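Local coordinates for protein diheme cytochrome c (PDB 3U99) that probably carries electrons in the bacterial cell, using two covalently attached c-type hemes whose irons are each held by two histidines, at residues A95-K100 / G116-C121; P105-Q110 / P141-W146; N12-A17 / T58-E63. All coordinates share one frame; numbering follows the deposited sequence.

Contact 1 of 3, residues A95-K100 / G116-C121; sequences AFFIRK and GSFSQC. With HEC (heme c), chain B.
Phe97 and Phe118 meet as a T-shaped aromatic pair: an edge of the Phe97 ring, at CE2 and CZ, is directed at one face of Phe118. The ring centroids are 5.4 Å apart and the planes stand at 75°. The closest approach is slightly off the ring itself, Phe97 CZ to Phe118 CB at 3.6 Å, where the rim also meets the base of its partner's side chain. Phe97 reaches this position because its CG is anti to the backbone N (chi1 176°), which carries the ring off helix 95-101 toward the loop. Both rings then turn an edge to the heme: Phe97 CE1 lies 3.4 Å from heme C3B, and Phe118 CD1 3.5 Å from heme C2C of the neighbouring pyrrole. The two rings line the His101 face of a c-type heme; on its other face the CXXCH motif begins with Cys121, whose SG forms the thioether to heme CAB (1.9 Å), and Cys124 and His125 complete it. On the phenylalanine side the iron ligand is His101, whose ring stacks on Phe97 and meets Phe118 edge-to-face. Its ND1 is hydrogen-bonded to Phe97 O, one turn earlier, which helps fix the rotation of the imidazole.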
loop_
_atom_site.group_PDB
_atom_site.type_symbol
_atom_site.label_atom_id
_atom_site.label_comp_id
_atom_site.label_asym_id
_atom_site.label_seq_id
_atom_site.Cartn_x
_atom_site.Cartn_y
_atom_site.Cartn_z
ATOM N N ALA A 95 -1.923 12.857 -3.991
ATOM C CA ALA A 95 -3.116 13.687 -4.141
ATOM C C ALA A 95 -4.333 12.831 -4.498
ATOM O O ALA A 95 -5.409 13.120 -4.001
ATOM C CB ALA A 95 -2.906 14.711 -5.220
ATOM N N PHE A 96 -4.209 11.778 -5.287
ATOM C CA PHE A 96 -5.401 10.985 -5.629
ATOM C C PHE A 96 -5.965 10.303 -4.355
ATOM O O PHE A 96 -7.153 10.193 -4.178
ATOM C CB PHE A 96 -5.120 9.912 -6.719
ATOM C CG PHE A 96 -4.520 8.576 -6.163
ATOM C CD1 PHE A 96 -5.318 7.539 -5.758
ATOM C CD2 PHE A 96 -3.145 8.403 -6.058
ATOM C CE1 PHE A 96 -4.731 6.328 -5.272
ATOM C CE2 PHE A 96 -2.583 7.196 -5.536
ATOM C CZ PHE A 96 -3.387 6.202 -5.137
ATOM N N PHE A 97 -5.062 9.926 -3.485
ATOM C CA PHE A 97 -5.466 9.203 -2.303
ATOM C C PHE A 97 -6.173 10.198 -1.385
ATOM O O PHE A 97 -7.209 9.921 -0.858
ATOM C CB PHE A 97 -4.244 8.647 -1.550
ATOM C CG PHE A 97 -4.639 7.987 -0.298
ATOM C CD1 PHE A 97 -5.034 6.651 -0.334
ATOM C CD2 PHE A 97 -4.742 8.680 0.879
ATOM C CE1 PHE A 97 -5.493 6.060 0.815
ATOM C CE2 PHE A 97 -5.235 8.060 2.015
ATOM C CZ PHE A 97 -5.607 6.752 1.974
ATOM N N ILE A 98 -5.533 11.364 -1.149
ATOM C CA ILE A 98 -6.070 12.349 -0.200
ATOM C C ILE A 98 -7.448 12.740 -0.678
ATOM O O ILE A 98 -8.397 12.858 0.096
ATOM C CB ILE A 98 -5.069 13.508 -0.061
ATOM C CG1 ILE A 98 -3.768 13.055 0.553
ATOM C CG2 ILE A 98 -5.704 14.653 0.759
ATOM C CD1 ILE A 98 -2.641 14.026 0.413
ATOM N N ARG A 99 -7.843 12.998 -1.890
ATOM C CA ARG A 99 -8.977 13.345 -2.483
ATOM C C ARG A 99 -10.088 12.295 -2.254
ATOM O O ARG A 99 -11.198 12.643 -1.970
ATOM C CB ARG A 99 -8.800 13.610 -3.973
ATOM C CG ARG A 99 -10.041 14.037 -4.705
ATOM C CD ARG A 99 -9.617 14.408 -6.158
ATOM N NE ARG A 99 -9.112 13.194 -6.788
ATOM C CZ ARG A 99 -7.825 12.872 -7.056
ATOM N NH1 ARG A 99 -6.798 13.688 -6.869
ATOM N NH2 ARG A 99 -7.514 11.682 -7.562
ATOM N N LYS A 100 -9.656 11.038 -2.437
ATOM C CA LYS A 100 -10.620 9.969 -2.292
ATOM C C LYS A 100 -11.007 9.772 -0.832
ATOM O O LYS A 100 -12.105 9.216 -0.611
ATOM C CB LYS A 100 -10.087 8.661 -2.947
ATOM C CG LYS A 100 -10.104 8.814 -4.472
ATOM C CD LYS A 100 -9.361 7.725 -5.128
ATOM C CE LYS A 100 -9.320 7.818 -6.662
ATOM N NZ LYS A 100 -10.676 8.121 -7.213
ATOM N N GLY A 116 -6.248 3.203 12.965
ATOM C CA GLY A 116 -5.114 4.005 13.363
ATOM C C GLY A 116 -4.478 4.867 12.303
ATOM O O GLY A 116 -4.039 5.951 12.626
ATOM N N SER A 117 -4.435 4.399 11.070
ATOM C CA SER A 117 -3.983 5.191 9.961
ATOM C C SER A 117 -4.474 4.545 8.702
ATOM O O SER A 117 -4.977 3.439 8.689
ATOM C CB SER A 117 -2.473 5.230 10.040
ATOM O OG SER A 117 -1.934 4.020 9.718
ATOM N N PHE A 118 -4.349 5.299 7.607
ATOM C CA PHE A 118 -4.790 4.768 6.336
ATOM C C PHE A 118 -3.853 3.782 5.680
ATOM O O PHE A 118 -4.201 3.185 4.669
ATOM C CB PHE A 118 -4.927 5.972 5.409
ATOM C CG PHE A 118 -6.186 6.777 5.577
ATOM C CD1 PHE A 118 -7.410 6.241 5.328
ATOM C CD2 PHE A 118 -6.109 8.084 5.943
ATOM C CE1 PHE A 118 -8.572 6.954 5.488
ATOM C CE2 PHE A 118 -7.266 8.846 6.130
ATOM C CZ PHE A 118 -8.483 8.279 5.860
ATOM N N SER A 119 -2.658 3.635 6.182
ATOM C CA SER A 119 -1.655 2.809 5.490
ATOM C C SER A 119 -2.076 1.379 5.312
ATOM O O SER A 119 -1.752 0.807 4.275
ATOM C CB SER A 119 -0.344 2.860 6.287
ATOM O OG SER A 119 0.243 4.107 6.295
ATOM N N GLN A 120 -2.689 0.737 6.278
ATOM C CA GLN A 120 -3.027 -0.679 6.013
ATOM C C GLN A 120 -4.395 -0.695 5.364
ATOM O O GLN A 120 -5.453 -0.789 5.994
ATOM C CB GLN A 120 -2.955 -1.566 7.256
ATOM C CG GLN A 120 -3.334 -3.045 7.011
ATOM C CD GLN A 120 -2.151 -3.883 6.562
ATOM O OE1 GLN A 120 -1.336 -3.464 5.785
ATOM N NE2 GLN A 120 -2.046 -5.118 7.020
ATOM N N CYS A 121 -4.410 -0.593 4.037
ATOM C CA CYS A 121 -5.675 -0.462 3.346
ATOM C C CYS A 121 -6.623 -1.623 3.607
ATOM O O CYS A 121 -7.831 -1.397 3.531
ATOM C CB CYS A 121 -5.434 -0.450 1.829
ATOM S SG CYS A 121 -3.937 0.413 1.222
HETATM FE FE HEC B . -9.726 3.759 0.742
HETATM C CHA HEC B . -12.303 4.849 -1.176
HETATM C CHB HEC B . -7.831 3.325 -2.018
HETATM C CHC HEC B . -7.053 2.943 2.762
HETATM C CHD HEC B . -11.743 3.889 3.454
HETATM N NA HEC B . -10.021 3.970 -1.222
HETATM C C1A HEC B . -11.131 4.440 -1.854
HETATM C C2A HEC B . -10.981 4.427 -3.281
HETATM C C3A HEC B . -9.728 3.997 -3.516
HETATM C C4A HEC B . -9.109 3.724 -2.223
HETATM C CMA HEC B . -9.033 3.772 -4.857
HETATM C CAA HEC B . -12.041 4.773 -4.291
HETATM C CBA HEC B . -13.039 3.628 -4.343
HETATM C CGA HEC B . -14.228 3.809 -5.268
HETATM O O1A HEC B . -14.095 4.695 -6.173
HETATM O O2A HEC B . -15.203 3.056 -5.320
HETATM N NB HEC B . -7.802 3.240 0.396
HETATM C C1B HEC B . -7.177 3.134 -0.845
HETATM C C2B HEC B . -5.842 2.742 -0.622
HETATM C C3B HEC B . -5.638 2.683 0.697
HETATM C C4B HEC B . -6.867 2.957 1.355
HETATM C CMB HEC B . -4.885 2.471 -1.804
HETATM C CAB HEC B . -4.395 2.239 1.495
HETATM C CBB HEC B . -3.080 3.015 1.040
HETATM N NC HEC B . -9.440 3.497 2.724
HETATM C C1C HEC B . -8.304 3.156 3.335
HETATM C C2C HEC B . -8.476 2.925 4.722
HETATM C C3C HEC B . -9.833 3.163 4.905
HETATM C C4C HEC B . -10.418 3.494 3.675
HETATM C CMC HEC B . -7.456 2.423 5.702
HETATM C CAC HEC B . -10.620 2.972 6.184
HETATM C CBC HEC B . -10.237 3.903 7.336
HETATM N ND HEC B . -11.634 4.301 1.083
HETATM C C1D HEC B . -12.256 4.270 2.289
HETATM C C2D HEC B . -13.592 4.780 2.149
HETATM C C3D HEC B . -13.761 5.155 0.858
HETATM C C4D HEC B . -12.494 4.787 0.189
HETATM C CMD HEC B . -14.582 4.916 3.280
HETATM C CAD HEC B . -15.015 5.753 0.255
HETATM C CBD HEC B . -14.989 7.282 0.587
HETATM C CGD HEC B . -16.322 7.990 0.370
HETATM O O1D HEC B . -16.711 7.521 -0.863
HETATM O O2D HEC B . -16.305 9.261 0.745
#

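Contact 2 of 3, residues P105-Q110 / P141-W146; sequences PRRMVQ and PGFGRW. With HEC (heme c), chain B.
Met108 N is hydrogen-bonded to Pro105 O at 3.0 Å, closing the short 3-10 turn that presents the methionine to Phe143 and Trp146. The side chain leaves with CG anti to the carbonyl carbon (chi1 -66°) and stays extended beyond, passing over one ring to reach the edge of the other. CG sits almost centrally above Phe143, 3.7 Å from the ring centroid and 8° off the normal, a CH-pi contact. SD lies farther out above the same face and also meets the edge of the indole, 3.9 Å from Trp146 CZ3. Arg107 O lies 3.4 Å from Phe143 CZ, and the aliphatic part of the arginine chain passes near the same ring. Trp146 in turn lays a face of its indole over a heme methyl, CD2 standing 3.4 Å from heme CMD. Replacing the indole with an alanine would probably leave that methyl without the ring face packed on it and the Met108 sulfur without its second aromatic partner. Asn112 ND2 ties Met108 O to Pro141 O. Phe143 and Gly144 face Ile140 in a classic beta bulge of a small antiparallel hairpin, followed by Trp146; both Met-aromatic contacts thus sit at the margin of the second heme site.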
loop_
_atom_site.group_PDB
_atom_site.type_symbol
_atom_site.label_atom_id
_atom_site.label_comp_id
_atom_site.label_asym_id
_atom_site.label_seq_id
_atom_site.Cartn_x
_atom_site.Cartn_y
_atom_site.Cartn_z
ATOM N N PRO A 105 -13.841 10.961 8.545
ATOM C CA PRO A 105 -13.360 11.672 9.738
ATOM C C PRO A 105 -12.364 10.919 10.612
ATOM O O PRO A 105 -12.252 9.718 10.587
ATOM C CB PRO A 105 -14.648 11.838 10.520
ATOM C CG PRO A 105 -15.513 10.698 10.143
ATOM C CD PRO A 105 -15.191 10.426 8.693
ATOM N N ARG A 106 -11.665 11.708 11.406
ATOM C CA ARG A 106 -10.569 11.144 12.178
ATOM C C ARG A 106 -11.080 10.131 13.191
ATOM O O ARG A 106 -10.364 9.215 13.589
ATOM C CB ARG A 106 -9.811 12.273 12.914
ATOM C CG ARG A 106 -9.189 13.262 12.071
ATOM C CD ARG A 106 -8.472 14.265 12.996
ATOM N NE ARG A 106 -7.400 13.666 13.781
ATOM C CZ ARG A 106 -6.708 13.295 14.831
ATOM N NH1 ARG A 106 -7.214 13.463 16.061
ATOM N NH2 ARG A 106 -5.488 12.743 14.704
ATOM N N ARG A 107 -12.230 10.157 13.726
ATOM C CA ARG A 107 -12.812 9.181 14.636
ATOM C C ARG A 107 -12.800 7.769 14.057
ATOM O O ARG A 107 -12.850 6.826 14.764
ATOM C CB ARG A 107 -14.271 9.595 15.059
ATOM C CG ARG A 107 -15.409 9.259 14.111
ATOM C CD ARG A 107 -16.783 9.362 14.861
ATOM N NE ARG A 107 -16.967 10.725 15.336
ATOM C CZ ARG A 107 -16.845 11.163 16.592
ATOM N NH1 ARG A 107 -16.999 12.466 16.794
ATOM N NH2 ARG A 107 -16.654 10.355 17.625
ATOM N N MET A 108 -12.849 7.747 12.702
ATOM C CA MET A 108 -12.886 6.418 12.079
ATOM C C MET A 108 -11.501 5.907 11.703
ATOM O O MET A 108 -11.393 4.754 11.277
ATOM C CB MET A 108 -13.719 6.466 10.795
ATOM C CG MET A 108 -15.183 6.746 11.066
ATOM S SD MET A 108 -16.161 6.792 9.573
ATOM C CE MET A 108 -17.577 7.710 10.166
ATOM N N VAL A 109 -10.487 6.619 11.814
ATOM C CA VAL A 109 -9.116 6.396 11.351
ATOM C C VAL A 109 -8.147 6.642 12.508
ATOM O O VAL A 109 -7.872 5.701 13.267
ATOM C CB VAL A 109 -8.828 7.229 10.088
ATOM C CG1 VAL A 109 -7.461 6.866 9.513
ATOM C CG2 VAL A 109 -9.959 7.010 9.051
ATOM N N GLN A 110 -7.568 7.835 12.595
ATOM C CA GLN A 110 -6.529 8.069 13.573
ATOM C C GLN A 110 -6.995 7.825 14.991
ATOM O O GLN A 110 -6.222 7.399 15.844
ATOM C CB GLN A 110 -6.034 9.513 13.406
ATOM C CG GLN A 110 -5.357 9.688 12.047
ATOM C CD GLN A 110 -6.241 10.131 10.900
ATOM O OE1 GLN A 110 -7.440 10.196 10.846
ATOM N NE2 GLN A 110 -5.588 10.513 9.770
ATOM N N PRO A 141 -13.600 -1.135 10.269
ATOM C CA PRO A 141 -13.724 -1.864 11.533
ATOM C C PRO A 141 -14.175 -0.907 12.625
ATOM O O PRO A 141 -13.668 0.158 12.801
ATOM C CB PRO A 141 -12.311 -2.354 11.828
ATOM C CG PRO A 141 -11.600 -2.339 10.526
ATOM C CD PRO A 141 -12.283 -1.313 9.653
ATOM N N GLY A 142 -15.191 -1.397 13.343
ATOM C CA GLY A 142 -15.845 -0.691 14.376
ATOM C C GLY A 142 -16.970 0.200 13.939
ATOM O O GLY A 142 -17.686 0.670 14.826
ATOM N N PHE A 143 -17.164 0.440 12.652
ATOM C CA PHE A 143 -18.157 1.313 12.089
ATOM C C PHE A 143 -19.064 0.660 11.070
ATOM O O PHE A 143 -20.207 1.122 10.893
ATOM C CB PHE A 143 -17.497 2.528 11.453
ATOM C CG PHE A 143 -16.907 3.477 12.524
ATOM C CD1 PHE A 143 -17.616 4.570 12.989
ATOM C CD2 PHE A 143 -15.665 3.245 13.063
ATOM C CE1 PHE A 143 -17.072 5.382 13.963
ATOM C CE2 PHE A 143 -15.117 4.048 14.047
ATOM C CZ PHE A 143 -15.830 5.127 14.532
ATOM N N GLY A 144 -18.651 -0.375 10.392
ATOM C CA GLY A 144 -19.463 -1.076 9.419
ATOM C C GLY A 144 -19.230 -0.623 8.008
ATOM O O GLY A 144 -18.345 0.165 7.638
ATOM N N ARG A 145 -20.090 -1.162 7.138
ATOM C CA ARG A 145 -20.071 -0.814 5.729
ATOM C C ARG A 145 -20.223 0.676 5.552
ATOM O O ARG A 145 -21.002 1.315 6.246
ATOM C CB ARG A 145 -21.230 -1.529 5.022
ATOM C CG ARG A 145 -20.912 -2.932 4.628
ATOM C CD ARG A 145 -20.317 -2.891 3.248
ATOM N NE ARG A 145 -20.241 -4.211 2.622
ATOM C CZ ARG A 145 -21.237 -4.802 1.959
ATOM N NH1 ARG A 145 -21.032 -5.983 1.430
ATOM N NH2 ARG A 145 -22.412 -4.223 1.848
ATOM N N TRP A 146 -19.479 1.248 4.648
ATOM C CA TRP A 146 -19.578 2.680 4.368
ATOM C C TRP A 146 -20.842 3.015 3.605
ATOM O O TRP A 146 -21.514 4.021 3.860
ATOM C CB TRP A 146 -18.322 3.018 3.575
ATOM C CG TRP A 146 -18.201 4.426 3.150
ATOM C CD1 TRP A 146 -18.390 4.885 1.869
ATOM C CD2 TRP A 146 -17.857 5.538 3.970
ATOM N NE1 TRP A 146 -18.157 6.238 1.858
ATOM C CE2 TRP A 146 -17.850 6.652 3.115
ATOM C CE3 TRP A 146 -17.559 5.665 5.338
ATOM C CZ2 TRP A 146 -17.550 7.894 3.615
ATOM C CZ3 TRP A 146 -17.268 6.926 5.792
ATOM C CH2 TRP A 146 -17.272 8.003 4.925
HETATM FE FE HEC B . -9.726 3.759 0.742
HETATM C CHA HEC B . -12.303 4.849 -1.176
HETATM C CHB HEC B . -7.831 3.325 -2.018
HETATM C CHC HEC B . -7.053 2.943 2.762
HETATM C CHD HEC B . -11.743 3.889 3.454
HETATM N NA HEC B . -10.021 3.970 -1.222
HETATM C C1A HEC B . -11.131 4.440 -1.854
HETATM C C2A HEC B . -10.981 4.427 -3.281
HETATM C C3A HEC B . -9.728 3.997 -3.516
HETATM C C4A HEC B . -9.109 3.724 -2.223
HETATM C CMA HEC B . -9.033 3.772 -4.857
HETATM C CAA HEC B . -12.041 4.773 -4.291
HETATM C CBA HEC B . -13.039 3.628 -4.343
HETATM C CGA HEC B . -14.228 3.809 -5.268
HETATM O O1A HEC B . -14.095 4.695 -6.173
HETATM O O2A HEC B . -15.203 3.056 -5.320
HETATM N NB HEC B . -7.802 3.240 0.396
HETATM C C1B HEC B . -7.177 3.134 -0.845
HETATM C C2B HEC B . -5.842 2.742 -0.622
HETATM C C3B HEC B . -5.638 2.683 0.697
HETATM C C4B HEC B . -6.867 2.957 1.355
HETATM C CMB HEC B . -4.885 2.471 -1.804
HETATM C CAB HEC B . -4.395 2.239 1.495
HETATM C CBB HEC B . -3.080 3.015 1.040
HETATM N NC HEC B . -9.440 3.497 2.724
HETATM C C1C HEC B . -8.304 3.156 3.335
HETATM C C2C HEC B . -8.476 2.925 4.722
HETATM C C3C HEC B . -9.833 3.163 4.905
HETATM C C4C HEC B . -10.418 3.494 3.675
HETATM C CMC HEC B . -7.456 2.423 5.702
HETATM C CAC HEC B . -10.620 2.972 6.184
HETATM C CBC HEC B . -10.237 3.903 7.336
HETATM N ND HEC B . -11.634 4.301 1.083
HETATM C C1D HEC B . -12.256 4.270 2.289
HETATM C C2D HEC B . -13.592 4.780 2.149
HETATM C C3D HEC B . -13.761 5.155 0.858
HETATM C C4D HEC B . -12.494 4.787 0.189
HETATM C CMD HEC B . -14.582 4.916 3.280
HETATM C CAD HEC B . -15.015 5.753 0.255
HETATM C CBD HEC B . -14.989 7.282 0.587
HETATM C CGD HEC B . -16.322 7.990 0.370
HETATM O O1D HEC B . -16.711 7.521 -0.863
HETATM O O2D HEC B . -16.305 9.261 0.745
#

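Contact 3 of 3, residues N12-A17 / T58-E63; sequences NAEYTA and TARIEE
Glu14 and Arg60 join the two helices through a side-on, two-pronged salt bridge in which each carboxylate oxygen has its own donor. Arg60 NE gives its hydrogen to Glu14 OE1 at 2.8 Å, and Arg60 NH2 serves Glu14 OE2 at the same length of 2.8 Å. Both bonds are nearly straight, and both oxygens use their syn lone pairs. Because the carboxylate and guanidinium planes lie within 7° of each other, the two groups form one flat unit, and the pair of bonds resists rotation of either. Glu14 spans the gap with CG anti to its own amide nitrogen (chi1 -178°) and the chain extended beyond, whereas Arg60 bends at chi3 to turn its edge toward the acid. A water adds a longer bond to Glu14 OE1 (3.3 Å) and a weak one to Arg60 O, linking the carboxylate to the backbone of the opposing helix. Beneath this polar layer, Ile61 CD1 presses on the backbone of helix 13-19, 3.5 Å from Tyr15 CA, and lies at the edge of the tyrosine ring. The Tyr15 hydroxyl is satisfied by a hydrogen bond with Tyr26 O. In the first turn of the helix, Asn12 O takes two donors from one residue, Thr16 N at 2.9 Å and Thr16 OG1 at 2.9 Å, the hydroxyl approaching from above the carbonyl plane. The axes of segments 13-17 and 58-63 approach to 9.8 Å, with 110° between their N-to-C directions. A helix leading into the heme-binding cysteines, here Cys19 and Cys22, and crossed steeply by a later helix recalls the helix pair of the cytochrome c fold; Tyr15 and Ile61 both touch the first heme.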
loop_
_atom_site.group_PDB
_atom_site.type_symbol
_atom_site.label_atom_id
_atom_site.label_comp_id
_atom_site.label_asym_id
_atom_site.label_seq_id
_atom_site.Cartn_x
_atom_site.Cartn_y
_atom_site.Cartn_z
ATOM N N ASN A 12 3.537 -11.417 -9.656
ATOM C CA ASN A 12 3.673 -10.717 -8.377
ATOM C C ASN A 12 3.923 -11.662 -7.214
ATOM O O ASN A 12 3.869 -11.262 -6.077
ATOM C CB ASN A 12 2.393 -9.896 -8.116
ATOM C CG ASN A 12 1.177 -10.723 -7.954
ATOM O OD1 ASN A 12 1.130 -11.872 -8.293
ATOM N ND2 ASN A 12 0.157 -10.076 -7.378
ATOM N N ALA A 13 4.208 -12.967 -7.461
ATOM C CA ALA A 13 4.351 -13.887 -6.317
ATOM C C ALA A 13 5.471 -13.507 -5.386
ATOM O O ALA A 13 5.293 -13.429 -4.150
ATOM C CB ALA A 13 4.516 -15.301 -6.875
ATOM N N GLU A 14 6.666 -13.247 -5.885
ATOM C CA GLU A 14 7.793 -12.849 -5.046
ATOM C C GLU A 14 7.506 -11.522 -4.376
ATOM O O GLU A 14 7.801 -11.343 -3.201
ATOM C CB GLU A 14 9.062 -12.771 -5.903
ATOM C CG GLU A 14 10.303 -12.402 -5.049
ATOM C CD GLU A 14 11.591 -12.510 -5.829
ATOM O OE1 GLU A 14 11.616 -12.186 -7.054
ATOM O OE2 GLU A 14 12.622 -12.884 -5.232
ATOM N N TYR A 15 6.991 -10.575 -5.113
ATOM C CA TYR A 15 6.614 -9.297 -4.562
ATOM C C TYR A 15 5.677 -9.429 -3.380
ATOM O O TYR A 15 5.829 -8.775 -2.356
ATOM C CB TYR A 15 5.994 -8.455 -5.714
ATOM C CG TYR A 15 5.444 -7.154 -5.132
ATOM C CD1 TYR A 15 6.272 -6.160 -4.664
ATOM C CD2 TYR A 15 4.105 -6.892 -5.029
ATOM C CE1 TYR A 15 5.793 -4.983 -4.121
ATOM C CE2 TYR A 15 3.574 -5.720 -4.467
ATOM C CZ TYR A 15 4.438 -4.770 -4.029
ATOM O OH TYR A 15 4.011 -3.592 -3.481
ATOM N N THR A 16 4.643 -10.251 -3.514
ATOM C CA THR A 16 3.699 -10.422 -2.436
ATOM C C THR A 16 4.361 -10.982 -1.199
ATOM O O THR A 16 4.060 -10.545 -0.071
ATOM C CB THR A 16 2.563 -11.350 -2.906
ATOM O OG1 THR A 16 1.955 -10.665 -4.005
ATOM C CG2 THR A 16 1.573 -11.561 -1.772
ATOM N N ALA A 17 5.287 -11.942 -1.391
ATOM C CA ALA A 17 5.976 -12.490 -0.233
ATOM C C ALA A 17 6.894 -11.485 0.403
ATOM O O ALA A 17 6.963 -11.373 1.638
ATOM C CB ALA A 17 6.822 -13.706 -0.665
ATOM N N THR A 58 16.067 -7.563 -4.407
ATOM C CA THR A 58 15.753 -6.152 -4.546
ATOM C C THR A 58 15.542 -5.785 -6.013
ATOM O O THR A 58 14.619 -5.082 -6.407
ATOM C CB THR A 58 16.856 -5.305 -3.925
ATOM O OG1 THR A 58 16.987 -5.679 -2.529
ATOM C CG2 THR A 58 16.518 -3.827 -3.849
ATOM N N ALA A 59 16.447 -6.261 -6.842
ATOM C CA ALA A 59 16.418 -5.887 -8.236
ATOM C C ALA A 59 15.175 -6.451 -8.895
ATOM O O ALA A 59 14.543 -5.769 -9.711
ATOM C CB ALA A 59 17.652 -6.400 -8.965
ATOM N N ARG A 60 14.782 -7.693 -8.592
ATOM C CA ARG A 60 13.579 -8.259 -9.209
ATOM C C ARG A 60 12.349 -7.524 -8.698
ATOM O O ARG A 60 11.377 -7.343 -9.444
ATOM C CB ARG A 60 13.465 -9.740 -8.932
ATOM C CG ARG A 60 14.432 -10.573 -9.732
ATOM C CD ARG A 60 14.033 -12.050 -9.677
ATOM N NE ARG A 60 14.125 -12.582 -8.312
ATOM C CZ ARG A 60 15.183 -13.109 -7.732
ATOM N NH1 ARG A 60 16.317 -13.238 -8.392
ATOM N NH2 ARG A 60 15.079 -13.547 -6.481
ATOM N N ILE A 61 12.317 -7.098 -7.451
ATOM C CA ILE A 61 11.191 -6.330 -6.908
ATOM C C ILE A 61 11.051 -4.990 -7.604
ATOM O O ILE A 61 9.971 -4.596 -8.033
ATOM C CB ILE A 61 11.354 -6.178 -5.385
ATOM C CG1 ILE A 61 11.236 -7.501 -4.656
ATOM C CG2 ILE A 61 10.341 -5.155 -4.864
ATOM C CD1 ILE A 61 9.944 -8.112 -4.695
ATOM N N GLU A 62 12.171 -4.268 -7.725
ATOM C CA GLU A 62 12.173 -2.980 -8.382
ATOM C C GLU A 62 11.705 -3.123 -9.816
ATOM O O GLU A 62 10.902 -2.340 -10.317
ATOM C CB GLU A 62 13.562 -2.362 -8.322
ATOM C CG GLU A 62 13.584 -0.971 -8.952
ATOM C CD GLU A 62 14.869 -0.225 -8.664
ATOM O OE1 GLU A 62 15.259 0.000 -7.486
ATOM O OE2 GLU A 62 15.467 0.191 -9.722
ATOM N N GLU A 63 12.236 -4.143 -10.506
ATOM C CA GLU A 63 11.873 -4.324 -11.892
ATOM C C GLU A 63 10.371 -4.647 -12.038
ATOM O O GLU A 63 9.711 -4.116 -12.947
ATOM C CB GLU A 63 12.743 -5.434 -12.473
ATOM C CG GLU A 63 14.192 -5.052 -12.709
ATOM C CD GLU A 63 14.287 -4.264 -14.008
ATOM O OE1 GLU A 63 13.290 -3.634 -14.417
ATOM O OE2 GLU A 63 15.364 -4.317 -14.655
HETATM O O HOH W 1 9.700 -9.806 -8.269
#

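How the contacts relate
Contact 3 closes before the other two open: helix 13-19 meets helix 55-67 in the part of the chain that holds the first heme. Contacts 1 and 2 come later and interleave, their segments running 95-100, 105-110, 116-121, 141-146, so the chain is woven around the second heme, which both touch. Their centres are 13 Å apart, and they meet where Phe118 CZ lies 3.7 Å from Val109 CG2. Contact 3 lies across the chain's centre, about 23 Å from contact 1 and 32 Å from contact 2 between centres. Contact 1, nearer the chain's centre, holds Ser119 of the first heme's site and Cys121 of the second's, placing it between the hemes, consistent with electron passage between them.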